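Long-range contacts in lipoteichoic acid primase (Listeria monocytogenes, PDB 4UOP), which belongs to the sulfatase-like enzyme family and carries a bound magnesium ion in its extracellular catalytic domain: residues B[67-75]-B[86-97]; B[130-138]-B[431-439]. One frame throughout, in Å; residues are numbered along the deposited sequence.

Interaction 1. Residues B[67-75]-B[86-97]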
ATOM      1  N   SER B  67       7.776 -15.654   7.345  1.00 17.15           N
ATOM      2  CA  SER B  67       6.762 -16.356   6.542  1.00 16.79           C
ATOM      3  C   SER B  67       6.187 -17.649   7.155  1.00 16.85           C
ATOM      4  O   SER B  67       5.539 -18.422   6.445  1.00 19.22           O
ATOM      5  CB  SER B  67       7.306 -16.631   5.120  1.00 16.91           C
ATOM      6  OG  SER B  67       7.446 -15.412   4.402  1.00 17.60           O
ATOM      7  N   PHE B  68       6.362 -17.848   8.466  1.00 17.11           N
ATOM      8  CA  PHE B  68       5.683 -18.929   9.192  1.00 17.64           C
ATOM      9  C   PHE B  68       4.193 -18.567   9.395  1.00 18.79           C
ATOM     10  O   PHE B  68       3.884 -17.461   9.855  1.00 18.59           O
ATOM     11  CB  PHE B  68       6.318 -19.162  10.566  1.00 17.78           C
ATOM     12  CG  PHE B  68       7.554 -20.039  10.570  1.00 17.82           C
ATOM     13  CD1 PHE B  68       8.646 -19.747   9.771  1.00 17.21           C
ATOM     14  CD2 PHE B  68       7.649 -21.122  11.442  1.00 18.81           C
ATOM     15  CE1 PHE B  68       9.790 -20.538   9.812  1.00 17.19           C
ATOM     16  CE2 PHE B  68       8.791 -21.914  11.490  1.00 18.98           C
ATOM     17  CZ  PHE B  68       9.871 -21.604  10.688  1.00 18.02           C
ATOM     18  N   GLN B  69       3.289 -19.493   9.072  1.00 18.31           N
ATOM     19  CA  GLN B  69       1.854 -19.307   9.321  1.00 17.18           C
ATOM     20  C   GLN B  69       1.304 -20.532  10.025  1.00 17.44           C
ATOM     21  O   GLN B  69       1.697 -21.666   9.738  1.00 16.71           O
ATOM     22  CB  GLN B  69       1.076 -19.012   8.035  1.00 18.44           C
ATOM     23  CG  GLN B  69       1.177 -20.082   6.957  1.00 18.31           C
ATOM     24  CD  GLN B  69       0.721 -19.554   5.615  1.00 18.31           C
ATOM     25  OE1 GLN B  69       1.454 -18.819   4.961  1.00 19.43           O
ATOM     26  NE2 GLN B  69      -0.503 -19.912   5.203  1.00 17.87           N
ATOM     27  N   ARG B  70       0.375 -20.302  10.940  1.00 15.88           N
ATOM     28  CA  ARG B  70      -0.088 -21.356  11.831  1.00 16.32           C
ATOM     29  C   ARG B  70      -0.685 -22.558  11.110  1.00 16.87           C
ATOM     30  O   ARG B  70      -0.483 -23.689  11.559  1.00 18.48           O
ATOM     31  CB  ARG B  70      -1.081 -20.814  12.864  1.00 16.54           C
ATOM     32  CG  ARG B  70      -1.401 -21.790  13.987  1.00 17.24           C
ATOM     33  CD  ARG B  70      -0.144 -22.337  14.630  1.00 19.07           C
ATOM     34  NE  ARG B  70      -0.374 -23.051  15.885  1.00 20.65           N
ATOM     35  CZ  ARG B  70       0.470 -23.938  16.423  1.00 23.34           C
ATOM     36  NH1 ARG B  70       1.596 -24.291  15.789  1.00 23.49           N
ATOM     37  NH2 ARG B  70       0.181 -24.495  17.598  1.00 24.07           N
ATOM     38  N   ASN B  71      -1.412 -22.337  10.015  1.00 16.40           N
ATOM     39  CA  ASN B  71      -2.038 -23.461   9.294  1.00 17.36           C
ATOM     40  C   ASN B  71      -1.056 -24.275   8.442  1.00 18.73           C
ATOM     41  O   ASN B  71      -1.436 -25.285   7.825  1.00 17.93           O
ATOM     42  CB  ASN B  71      -3.274 -23.024   8.501  1.00 17.99           C
ATOM     43  CG  ASN B  71      -2.977 -22.068   7.365  1.00 17.88           C
ATOM     44  OD1 ASN B  71      -1.842 -21.888   6.933  1.00 18.66           O
ATOM     45  ND2 ASN B  71      -4.029 -21.459   6.849  1.00 19.53           N
ATOM     46  N   LEU B  72       0.205 -23.862   8.421  1.00 18.72           N
ATOM     47  CA  LEU B  72       1.273 -24.694   7.848  1.00 19.79           C
ATOM     48  C   LEU B  72       2.382 -24.972   8.862  1.00 20.78           C
ATOM     49  O   LEU B  72       3.556 -25.000   8.523  1.00 25.31           O
ATOM     50  CB  LEU B  72       1.823 -24.034   6.581  1.00 19.90           C
ATOM     51  CG  LEU B  72       0.804 -23.858   5.449  1.00 20.38           C
ATOM     52  CD1 LEU B  72       1.392 -23.017   4.331  1.00 20.33           C
ATOM     53  CD2 LEU B  72       0.342 -25.204   4.897  1.00 21.94           C
ATOM     54  N   THR B  73       2.006 -25.126  10.120  1.00 20.22           N
ATOM     55  CA  THR B  73       2.894 -25.618  11.147  1.00 21.20           C
ATOM     56  C   THR B  73       2.240 -26.835  11.762  1.00 22.09           C
ATOM     57  O   THR B  73       1.047 -27.070  11.568  1.00 21.52           O
ATOM     58  CB  THR B  73       3.173 -24.580  12.246  1.00 21.96           C
ATOM     59  OG1 THR B  73       1.958 -24.289  12.943  1.00 22.37           O
ATOM     60  CG2 THR B  73       3.764 -23.305  11.659  1.00 22.02           C
ATOM     61  N   ASN B  74       3.023 -27.627  12.493  1.00 23.35           N
ATOM     62  CA  ASN B  74       2.533 -28.886  13.062  1.00 24.48           C
ATOM     63  C   ASN B  74       1.905 -29.778  11.989  1.00 25.28           C
ATOM     64  O   ASN B  74       0.833 -30.365  12.176  1.00 27.28           O
ATOM     65  CB  ASN B  74       1.567 -28.619  14.231  1.00 27.97           C
ATOM     66  CG  ASN B  74       1.691 -29.662  15.336  1.00 30.54           C
ATOM     67  OD1 ASN B  74       1.995 -30.825  15.072  1.00 32.50           O
ATOM     68  ND2 ASN B  74       1.479 -29.245  16.584  1.00 32.62           N
ATOM     69  N   VAL B  75       2.593 -29.851  10.859  1.00 25.03           N
ATOM     70  CA  VAL B  75       2.195 -30.639   9.702  1.00 27.04           C
ATOM     71  C   VAL B  75       3.193 -31.779   9.558  1.00 28.14           C
ATOM     72  O   VAL B  75       4.369 -31.611   9.861  1.00 26.53           O
ATOM     73  CB  VAL B  75       2.192 -29.744   8.431  1.00 27.10           C
ATOM     74  CG1 VAL B  75       2.371 -30.553   7.155  1.00 26.93           C
ATOM     75  CG2 VAL B  75       0.903 -28.923   8.370  1.00 27.73           C
ATOM     76  N   LEU B  86       8.804 -26.317  16.948  1.00 21.45           N
ATOM     77  CA  LEU B  86       7.601 -25.608  17.423  1.00 21.81           C
ATOM     78  C   LEU B  86       6.623 -26.584  18.051  1.00 21.64           C
ATOM     79  O   LEU B  86       6.016 -26.287  19.059  1.00 21.56           O
ATOM     80  CB  LEU B  86       6.918 -24.830  16.294  1.00 22.15           C
ATOM     81  CG  LEU B  86       7.699 -23.679  15.651  1.00 22.94           C
ATOM     82  CD1 LEU B  86       6.797 -22.896  14.687  1.00 24.58           C
ATOM     83  CD2 LEU B  86       8.315 -22.763  16.687  1.00 24.19           C
ATOM     84  N   ASP B  87       6.490 -27.766  17.467  1.00 22.85           N
ATOM     85  CA  ASP B  87       5.575 -28.776  18.006  1.00 24.94           C
ATOM     86  C   ASP B  87       5.990 -29.180  19.420  1.00 23.98           C
ATOM     87  O   ASP B  87       5.145 -29.296  20.292  1.00 24.56           O
ATOM     88  CB  ASP B  87       5.512 -30.003  17.103  1.00 25.87           C
ATOM     89  CG  ASP B  87       5.110 -29.669  15.663  1.00 28.26           C
ATOM     90  OD1 ASP B  87       4.606 -28.548  15.383  1.00 30.45           O
ATOM     91  OD2 ASP B  87       5.304 -30.544  14.798  1.00 29.03           O
ATOM     92  N   GLY B  88       7.291 -29.366  19.635  1.00 23.78           N
ATOM     93  CA  GLY B  88       7.850 -29.711  20.942  1.00 24.11           C
ATOM     94  C   GLY B  88       7.655 -28.618  21.982  1.00 24.50           C
ATOM     95  O   GLY B  88       7.449 -28.910  23.158  1.00 26.45           O
ATOM     96  N   LEU B  89       7.705 -27.356  21.563  1.00 24.24           N
ATOM     97  CA  LEU B  89       7.494 -26.231  22.497  1.00 25.40           C
ATOM     98  C   LEU B  89       6.085 -26.149  23.071  1.00 25.87           C
ATOM     99  O   LEU B  89       5.893 -25.538  24.124  1.00 26.83           O
ATOM    100  CB  LEU B  89       7.790 -24.895  21.816  1.00 25.36           C
ATOM    101  CG  LEU B  89       9.247 -24.558  21.542  1.00 26.89           C
ATOM    102  CD1 LEU B  89       9.301 -23.301  20.687  1.00 27.37           C
ATOM    103  CD2 LEU B  89      10.028 -24.380  22.830  1.00 27.66           C
ATOM    104  N   GLN B  90       5.102 -26.723  22.385  1.00 25.81           N
ATOM    105  CA  GLN B  90       3.711 -26.681  22.859  1.00 28.75           C
ATOM    106  C   GLN B  90       3.532 -27.217  24.278  1.00 31.71           C
ATOM    107  O   GLN B  90       2.698 -26.705  25.019  1.00 31.20           O
ATOM    108  CB  GLN B  90       2.777 -27.415  21.897  1.00 30.02           C
ATOM    109  CG  GLN B  90       2.564 -26.651  20.600  1.00 29.83           C
ATOM    110  CD  GLN B  90       1.557 -27.274  19.647  1.00 29.78           C
ATOM    111  OE1 GLN B  90       1.522 -26.919  18.476  1.00 30.60           O
ATOM    112  NE2 GLN B  90       0.713 -28.163  20.147  1.00 31.04           N
ATOM    113  N   ASN B  91       4.323 -28.217  24.658  1.00 32.22           N
ATOM    114  CA  ASN B  91       4.264 -28.791  26.008  1.00 36.50           C
ATOM    115  C   ASN B  91       4.884 -27.933  27.091  1.00 35.55           C
ATOM    116  O   ASN B  91       4.633 -28.167  28.269  1.00 36.75           O
ATOM    117  CB  ASN B  91       4.958 -30.160  26.046  1.00 39.37           C
ATOM    118  CG  ASN B  91       4.147 -31.241  25.370  1.00 44.20           C
ATOM    119  OD1 ASN B  91       2.919 -31.172  25.315  1.00 48.45           O
ATOM    120  ND2 ASN B  91       4.833 -32.251  24.837  1.00 49.18           N
ATOM    121  N   GLU B  92       5.724 -26.974  26.718  1.00 33.49           N
ATOM    122  CA  GLU B  92       6.468 -26.202  27.716  1.00 33.23           C
ATOM    123  C   GLU B  92       6.336 -24.685  27.573  1.00 28.72           C
ATOM    124  O   GLU B  92       7.092 -23.948  28.195  1.00 29.14           O
ATOM    125  CB  GLU B  92       7.946 -26.608  27.697  1.00 35.99           C
ATOM    126  CG  GLU B  92       8.662 -26.371  26.384  1.00 38.54           C
ATOM    127  CD  GLU B  92      10.142 -26.738  26.445  1.00 42.05           C
ATOM    128  OE1 GLU B  92      10.924 -26.049  27.132  1.00 42.91           O
ATOM    129  OE2 GLU B  92      10.538 -27.713  25.781  1.00 46.18           O
ATOM    130  N   THR B  93       5.375 -24.219  26.782  1.00 24.47           N
ATOM    131  CA  THR B  93       5.162 -22.778  26.616  1.00 22.98           C
ATOM    132  C   THR B  93       3.690 -22.424  26.708  1.00 21.22           C
ATOM    133  O   THR B  93       2.815 -23.295  26.709  1.00 20.76           O
ATOM    134  CB  THR B  93       5.641 -22.307  25.222  1.00 22.94           C
ATOM    135  OG1 THR B  93       4.905 -23.001  24.214  1.00 22.20           O
ATOM    136  CG2 THR B  93       7.099 -22.562  25.047  1.00 23.36           C
ATOM    137  N   MET B  94       3.418 -21.133  26.790  1.00 20.61           N
ATOM    138  CA  MET B  94       2.103 -20.623  26.468  1.00 20.85           C
ATOM    139  C   MET B  94       2.137 -20.310  24.962  1.00 21.69           C
ATOM    140  O   MET B  94       3.045 -19.618  24.481  1.00 22.01           O
ATOM    141  CB  MET B  94       1.788 -19.380  27.278  1.00 22.03           C
ATOM    142  CG  MET B  94       1.564 -19.662  28.764  1.00 23.35           C
ATOM    143  SD  MET B  94       1.343 -18.119  29.654  1.00 28.53           S
ATOM    144  CE  MET B  94       1.104 -18.714  31.333  1.00 27.67           C
ATOM    145  N   TYR B  95       1.177 -20.838  24.232  1.00 19.77           N
ATOM    146  CA  TYR B  95       1.151 -20.659  22.787  1.00 20.31           C
ATOM    147  C   TYR B  95      -0.265 -20.373  22.338  1.00 19.53           C
ATOM    148  O   TYR B  95      -1.227 -20.619  23.077  1.00 19.86           O
ATOM    149  CB  TYR B  95       1.733 -21.892  22.084  1.00 20.33           C
ATOM    150  CG  TYR B  95       0.876 -23.124  22.203  1.00 22.21           C
ATOM    151  CD1 TYR B  95       0.957 -23.951  23.317  1.00 22.58           C
ATOM    152  CD2 TYR B  95      -0.063 -23.429  21.221  1.00 23.94           C
ATOM    153  CE1 TYR B  95       0.145 -25.075  23.432  1.00 25.00           C
ATOM    154  CE2 TYR B  95      -0.879 -24.532  21.324  1.00 24.66           C
ATOM    155  CZ  TYR B  95      -0.768 -25.358  22.424  1.00 25.60           C
ATOM    156  OH  TYR B  95      -1.593 -26.446  22.494  1.00 27.56           O
ATOM    157  N   SER B  96      -0.390 -19.831  21.133  1.00 18.41           N
ATOM    158  CA  SER B  96      -1.684 -19.449  20.601  1.00 19.05           C
ATOM    159  C   SER B  96      -1.956 -20.030  19.239  1.00 19.36           C
ATOM    160  O   SER B  96      -1.093 -20.019  18.369  1.00 19.57           O
ATOM    161  CB  SER B  96      -1.783 -17.942  20.482  1.00 19.09           C
ATOM    162  OG  SER B  96      -2.997 -17.578  19.868  1.00 20.47           O
ATOM    163  N   ASN B  97      -3.178 -20.519  19.062  1.00 19.30           N
ATOM    164  CA  ASN B  97      -3.691 -20.946  17.756  1.00 20.33           C
ATOM    165  C   ASN B  97      -4.577 -19.897  17.108  1.00 20.63           C
ATOM    166  O   ASN B  97      -5.192 -20.160  16.080  1.00 21.47           O
ATOM    167  CB  ASN B  97      -4.466 -22.259  17.897  1.00 21.36           C
ATOM    168  CG  ASN B  97      -3.587 -23.399  18.328  1.00 22.23           C
ATOM    169  OD1 ASN B  97      -2.419 -23.470  17.943  1.00 22.85           O
ATOM    170  ND2 ASN B  97      -4.129 -24.285  19.149  1.00 22.98           N
TER
HETATM  171  O   HOH W   1       3.441 -26.219  16.797  1.00 24.39           O
HETATM  172  O   HOH W   2       5.404 -30.132  12.151  1.00 27.60           O
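The amide of Asn74 lies stacked on the carboxylate of Asp87, planes 18° apart, where the loop after strand 59-65 of the sulfatase-type alpha/beta fold meets helix 84-89. CG of Asn74 comes to 3.1 Å from OD1 of Asp87, but no hydrogen bond joins the pair; Asp87 has its main polar partner in Thr83. Gln90 is the hub instead. Its OE1 accepts from Asn74 ND2 at 3.0 Å and from Arg70 NH2 at 2.9 Å, the donors arriving above opposite faces of the amide plane, and a bridging water, also bonded to Arg70 NH1 and Asp87 OD1, adds a third bond. Bent at chi2 (51°), the Arg70 chain turns its guanidinium side-on to Asn97, so that NE (2.9 Å) and NH2 (2.8 Å) both hold OD1. With NH1 bonded to Thr73 OG1 as well, the group is fixed in rotation. Phe68, whose side chain lies about 9 Å from the magnesium ion, packs on Val254 and Ala257 of helix 246-271, and at the edge of its ring CD2 meets Leu86 CD1 at 3.8 Å.

Interaction 2. Residues B[130-138]-B[431-439]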
ATOM      1  N   THR B 130       8.873   6.276   6.570  1.00 27.85           N
ATOM      2  CA  THR B 130       8.313   7.608   6.802  1.00 27.80           C
ATOM      3  C   THR B 130       8.628   8.183   8.179  1.00 28.98           C
ATOM      4  O   THR B 130       8.777   9.406   8.318  1.00 27.27           O
ATOM      5  CB  THR B 130       6.793   7.582   6.586  1.00 29.80           C
ATOM      6  OG1 THR B 130       6.526   7.065   5.279  1.00 32.63           O
ATOM      7  CG2 THR B 130       6.175   8.985   6.715  1.00 29.77           C
ATOM      8  N   TYR B 131       8.731   7.331   9.200  1.00 25.79           N
ATOM      9  CA  TYR B 131       8.908   7.830  10.568  1.00 25.67           C
ATOM     10  C   TYR B 131      10.246   7.453  11.201  1.00 25.09           C
ATOM     11  O   TYR B 131      10.437   7.584  12.416  1.00 23.80           O
ATOM     12  CB  TYR B 131       7.729   7.381  11.425  1.00 25.97           C
ATOM     13  CG  TYR B 131       6.419   7.914  10.911  1.00 26.44           C
ATOM     14  CD1 TYR B 131       6.105   9.264  11.035  1.00 26.53           C
ATOM     15  CD2 TYR B 131       5.505   7.082  10.260  1.00 27.66           C
ATOM     16  CE1 TYR B 131       4.916   9.765  10.553  1.00 28.51           C
ATOM     17  CE2 TYR B 131       4.307   7.579   9.777  1.00 28.10           C
ATOM     18  CZ  TYR B 131       4.014   8.922   9.932  1.00 28.73           C
ATOM     19  OH  TYR B 131       2.829   9.420   9.461  1.00 30.13           O
ATOM     20  N   GLY B 132      11.201   7.043  10.370  1.00 25.61           N
ATOM     21  CA  GLY B 132      12.554   6.786  10.831  1.00 26.24           C
ATOM     22  C   GLY B 132      13.281   8.014  11.351  1.00 27.62           C
ATOM     23  O   GLY B 132      14.319   7.880  11.992  1.00 27.08           O
ATOM     24  N   ASP B 133      12.734   9.201  11.090  1.00 28.69           N
ATOM     25  CA  ASP B 133      13.300  10.460  11.598  1.00 30.65           C
ATOM     26  C   ASP B 133      12.675  10.942  12.913  1.00 29.97           C
ATOM     27  O   ASP B 133      12.933  12.074  13.340  1.00 31.52           O
ATOM     28  CB  ASP B 133      13.185  11.568  10.531  1.00 33.48           C
ATOM     29  CG  ASP B 133      11.738  11.898  10.162  1.00 36.08           C
ATOM     30  OD1 ASP B 133      10.801  11.220  10.644  1.00 36.87           O
ATOM     31  OD2 ASP B 133      11.533  12.835   9.362  1.00 38.20           O
ATOM     32  N   ARG B 134      11.869  10.101  13.560  1.00 26.59           N
ATOM     33  CA  ARG B 134      11.211  10.469  14.807  1.00 26.08           C
ATOM     34  C   ARG B 134      11.850   9.807  16.018  1.00 25.69           C
ATOM     35  O   ARG B 134      12.617   8.845  15.893  1.00 25.98           O
ATOM     36  CB  ARG B 134       9.726  10.098  14.783  1.00 26.93           C
ATOM     37  CG  ARG B 134       8.945  10.562  13.562  1.00 26.61           C
ATOM     38  CD  ARG B 134       9.111  12.044  13.259  1.00 27.77           C
ATOM     39  NE  ARG B 134       8.390  12.397  12.030  1.00 28.76           N
ATOM     40  CZ  ARG B 134       7.138  12.837  11.955  1.00 28.45           C
ATOM     41  NH1 ARG B 134       6.401  13.036  13.041  1.00 30.89           N
ATOM     42  NH2 ARG B 134       6.616  13.092  10.762  1.00 28.96           N
ATOM     43  N   VAL B 135      11.533  10.348  17.188  1.00 25.04           N
ATOM     44  CA  VAL B 135      11.854   9.708  18.451  1.00 25.83           C
ATOM     45  C   VAL B 135      10.608   8.916  18.818  1.00 25.65           C
ATOM     46  O   VAL B 135       9.582   9.482  19.216  1.00 25.21           O
ATOM     47  CB  VAL B 135      12.176  10.729  19.560  1.00 27.61           C
ATOM     48  CG1 VAL B 135      12.556  10.017  20.854  1.00 28.46           C
ATOM     49  CG2 VAL B 135      13.298  11.658  19.114  1.00 28.28           C
ATOM     50  N   ILE B 136      10.694   7.595  18.679  1.00 23.17           N
ATOM     51  CA  ILE B 136       9.531   6.750  18.808  1.00 22.63           C
ATOM     52  C   ILE B 136       9.535   6.009  20.137  1.00 22.30           C
ATOM     53  O   ILE B 136      10.447   5.228  20.395  1.00 21.82           O
ATOM     54  CB  ILE B 136       9.455   5.726  17.641  1.00 21.88           C
ATOM     55  CG1 ILE B 136       9.565   6.449  16.282  1.00 23.08           C
ATOM     56  CG2 ILE B 136       8.154   4.953  17.698  1.00 21.83           C
ATOM     57  CD1 ILE B 136       9.707   5.522  15.086  1.00 24.20           C
ATOM     58  N   PRO B 137       8.510   6.241  20.984  1.00 23.12           N
ATOM     59  CA  PRO B 137       8.356   5.419  22.170  1.00 22.90           C
ATOM     60  C   PRO B 137       8.187   3.952  21.775  1.00 22.52           C
ATOM     61  O   PRO B 137       7.529   3.653  20.779  1.00 21.40           O
ATOM     62  CB  PRO B 137       7.088   5.959  22.832  1.00 24.05           C
ATOM     63  CG  PRO B 137       6.915   7.335  22.271  1.00 24.59           C
ATOM     64  CD  PRO B 137       7.434   7.242  20.873  1.00 24.22           C
ATOM     65  N   SER B 138       8.777   3.052  22.550  1.00 20.72           N
ATOM     66  CA  SER B 138       8.907   1.687  22.095  1.00 21.45           C
ATOM     67  C   SER B 138       9.294   0.738  23.194  1.00 21.20           C
ATOM     68  O   SER B 138       9.627   1.143  24.319  1.00 21.23           O
ATOM     69  CB  SER B 138       9.960   1.617  20.998  1.00 20.91           C
ATOM     70  OG  SER B 138      11.254   1.671  21.554  1.00 22.56           O
ATOM     71  N   TYR B 431      -1.381   9.849  16.143  1.00 25.27           N
ATOM     72  CA  TYR B 431      -0.353   9.781  17.173  1.00 26.03           C
ATOM     73  C   TYR B 431       1.046   9.620  16.573  1.00 25.41           C
ATOM     74  O   TYR B 431       1.990  10.329  16.950  1.00 24.14           O
ATOM     75  CB  TYR B 431      -0.674   8.630  18.126  1.00 26.85           C
ATOM     76  CG  TYR B 431       0.462   8.239  19.016  1.00 28.34           C
ATOM     77  CD1 TYR B 431       0.851   9.048  20.084  1.00 29.51           C
ATOM     78  CD2 TYR B 431       1.171   7.069  18.787  1.00 29.08           C
ATOM     79  CE1 TYR B 431       1.914   8.689  20.897  1.00 29.18           C
ATOM     80  CE2 TYR B 431       2.226   6.704  19.598  1.00 30.17           C
ATOM     81  CZ  TYR B 431       2.589   7.517  20.654  1.00 30.14           C
ATOM     82  OH  TYR B 431       3.647   7.136  21.444  1.00 33.33           O
ATOM     83  N   VAL B 432       1.181   8.686  15.643  1.00 24.32           N
ATOM     84  CA  VAL B 432       2.475   8.418  15.017  1.00 24.33           C
ATOM     85  C   VAL B 432       2.925   9.624  14.200  1.00 25.49           C
ATOM     86  O   VAL B 432       4.098   9.993  14.214  1.00 25.57           O
ATOM     87  CB  VAL B 432       2.427   7.174  14.103  1.00 24.21           C
ATOM     88  CG1 VAL B 432       3.699   7.058  13.283  1.00 24.12           C
ATOM     89  CG2 VAL B 432       2.215   5.905  14.924  1.00 24.32           C
ATOM     90  N   ASN B 433       1.986  10.243  13.494  1.00 27.04           N
ATOM     91  CA  ASN B 433       2.309  11.409  12.680  1.00 29.81           C
ATOM     92  C   ASN B 433       2.771  12.618  13.501  1.00 28.63           C
ATOM     93  O   ASN B 433       3.555  13.422  13.022  1.00 30.95           O
ATOM     94  CB  ASN B 433       1.126  11.798  11.796  1.00 30.17           C
ATOM     95  CG  ASN B 433       1.561  12.562  10.563  1.00 33.55           C
ATOM     96  OD1 ASN B 433       2.391  12.083   9.788  1.00 34.88           O
ATOM     97  ND2 ASN B 433       1.015  13.758  10.378  1.00 33.94           N
ATOM     98  N   ASN B 434       2.302  12.719  14.737  1.00 31.46           N
ATOM     99  CA  ASN B 434       2.685  13.820  15.635  1.00 33.28           C
ATOM    100  C   ASN B 434       3.931  13.568  16.507  1.00 31.70           C
ATOM    101  O   ASN B 434       4.268  14.400  17.341  1.00 29.96           O
ATOM    102  CB  ASN B 434       1.496  14.180  16.530  1.00 35.87           C
ATOM    103  CG  ASN B 434       0.349  14.803  15.756  1.00 41.16           C
ATOM    104  OD1 ASN B 434       0.559  15.510  14.768  1.00 43.12           O
ATOM    105  ND2 ASN B 434      -0.875  14.548  16.206  1.00 45.19           N
ATOM    106  N   LEU B 435       4.618  12.440  16.326  1.00 29.54           N
ATOM    107  CA  LEU B 435       5.823  12.160  17.123  1.00 28.15           C
ATOM    108  C   LEU B 435       6.930  13.175  16.826  1.00 28.26           C
ATOM    109  O   LEU B 435       7.106  13.581  15.682  1.00 28.69           O
ATOM    110  CB  LEU B 435       6.355  10.748  16.848  1.00 27.23           C
ATOM    111  CG  LEU B 435       5.459   9.612  17.330  1.00 26.55           C
ATOM    112  CD1 LEU B 435       6.006   8.280  16.837  1.00 28.09           C
ATOM    113  CD2 LEU B 435       5.322   9.613  18.841  1.00 27.15           C
ATOM    114  N   PRO B 436       7.693  13.568  17.855  1.00 30.54           N
ATOM    115  CA  PRO B 436       8.737  14.578  17.645  1.00 31.92           C
ATOM    116  C   PRO B 436       9.884  14.107  16.761  1.00 33.70           C
ATOM    117  O   PRO B 436      10.175  12.912  16.688  1.00 33.44           O
ATOM    118  CB  PRO B 436       9.235  14.877  19.062  1.00 32.06           C
ATOM    119  CG  PRO B 436       8.865  13.677  19.867  1.00 31.72           C
ATOM    120  CD  PRO B 436       7.601  13.145  19.264  1.00 30.53           C
ATOM    121  N   LEU B 437      10.529  15.060  16.105  1.00 35.81           N
ATOM    122  CA  LEU B 437      11.679  14.786  15.263  1.00 36.94           C
ATOM    123  C   LEU B 437      12.928  14.544  16.108  1.00 38.17           C
ATOM    124  O   LEU B 437      13.104  15.157  17.170  1.00 37.41           O
ATOM    125  CB  LEU B 437      11.903  15.946  14.294  1.00 39.22           C
ATOM    126  CG  LEU B 437      10.834  16.108  13.202  1.00 41.32           C
ATOM    127  CD1 LEU B 437      10.855  17.518  12.629  1.00 41.88           C
ATOM    128  CD2 LEU B 437      11.029  15.084  12.090  1.00 42.11           C
ATOM    129  N   ARG B 438      13.790  13.646  15.640  1.00 39.40           N
ATOM    130  CA  ARG B 438      15.063  13.346  16.320  1.00 43.29           C
ATOM    131  C   ARG B 438      16.069  14.503  16.323  1.00 46.91           C
ATOM    132  O   ARG B 438      16.870  14.614  17.252  1.00 49.90           O
ATOM    133  CB  ARG B 438      15.728  12.115  15.702  1.00 43.25           C
ATOM    134  CG  ARG B 438      15.063  10.807  16.079  1.00 43.27           C
ATOM    135  CD  ARG B 438      15.421   9.686  15.111  1.00 44.87           C
ATOM    136  NE  ARG B 438      16.832   9.332  15.181  1.00 43.70           N
ATOM    137  CZ  ARG B 438      17.478   8.607  14.268  1.00 45.72           C
ATOM    138  NH1 ARG B 438      16.854   8.140  13.187  1.00 44.34           N
ATOM    139  NH2 ARG B 438      18.771   8.350  14.432  1.00 46.81           N
ATOM    140  N   ASN B 439      16.048  15.351  15.297  1.00 52.69           N
ATOM    141  CA  ASN B 439      17.014  16.461  15.215  1.00 57.21           C
ATOM    142  C   ASN B 439      16.725  17.576  16.224  1.00 59.82           C
ATOM    143  O   ASN B 439      17.484  17.782  17.177  1.00 63.03           O
ATOM    144  CB  ASN B 439      17.102  17.027  13.790  1.00 58.69           C
ATOM    145  CG  ASN B 439      15.852  17.780  13.363  1.00 59.82           C
ATOM    146  OD1 ASN B 439      15.238  18.513  14.150  1.00 62.89           O
ATOM    147  ND2 ASN B 439      15.479  17.620  12.099  1.00 60.14           N
TER
HETATM  148  O   HOH W   3      14.793  14.098  13.098  1.00 50.92           O
HETATM  149  O   HOH W   4       5.015   4.382  20.330  1.00 32.72           O
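NH1 of Arg134 is shared by two backbone carbonyls, one on the last residue of helix 412-433 and one just past it: it donates to Asn433 O at 2.9 Å and to Leu435 O at 2.8 Å. The two approaches differ. Leu435 O receives it in the carbonyl plane, on a lone pair, whereas at Asn433 O the nitrogen stands well above the plane. A bend at chi2 (-52°) folds the arginine back to this point, and NE makes a salt bridge with Asp133 OD1, although the hydrogen bond within it is weak.

Next to it, the Tyr131 ring is sandwiched. Val432 CG1 sits over one face in a CH-pi contact, 3.5 Å from the ring centroid, and Thr130 CG2 covers the opposite face. The hydroxyl of Tyr131 donates to Asn433 OD1 at 2.7 Å, with ring and amide planes nearly perpendicular.

Beyond the helix the tail runs alongside the turn formed by Tyr131 to Arg134. Arg134 and Leu437 form a single antiparallel bridge, a non-hydrogen-bonded pair with Val135 N to Pro436 O (2.9 Å) and Arg438 N to Asp133 O (2.9 Å) on either side. The side chain of Arg438, bent at chi3, curls back so that NH1 meets Gly132 O in the guanidinium plane at 2.8 Å. On the way its CG and CD press against Arg134 O, a buried carbonyl oxygen with no hydrogen-bond partner in the model.

Leu435 fills the apolar side, CD1 against Ile136 and CD2 against CD of the Pro137 ring, 3.8 Å apart. The contact thus joins the C-terminal tail to the loop between helices 127-130 and 139-144: Trp113 of helix 107-117 backs Tyr131, Ile136 and Val432, helix 163-169 borders Ile136 and Arg438, and Ser138 caps helix 139-144.

In the fold
The two contacts lie on opposite sides of the chain's centre, 35 Å apart between centres and about 21 Å between nearest atoms, and they do not touch. They come in series: interaction 1 is a local closure, complete by residue 97, while interaction 2 joins residues 130-138 to the very end of the modelled chain. Helix 107-117 runs between them in sequence; it carries the magnesium ligand Thr108 near its start and Trp113, which packs on interaction 2. Glu66, another ligand, directly precedes 67-75. Interaction 1 joins the loop that leaves strand 59-65 to helix 84-89 and strand 94-100 of the mixed sheet; in interaction 2 the end of helix 412-433 and its tail pack on 130-138.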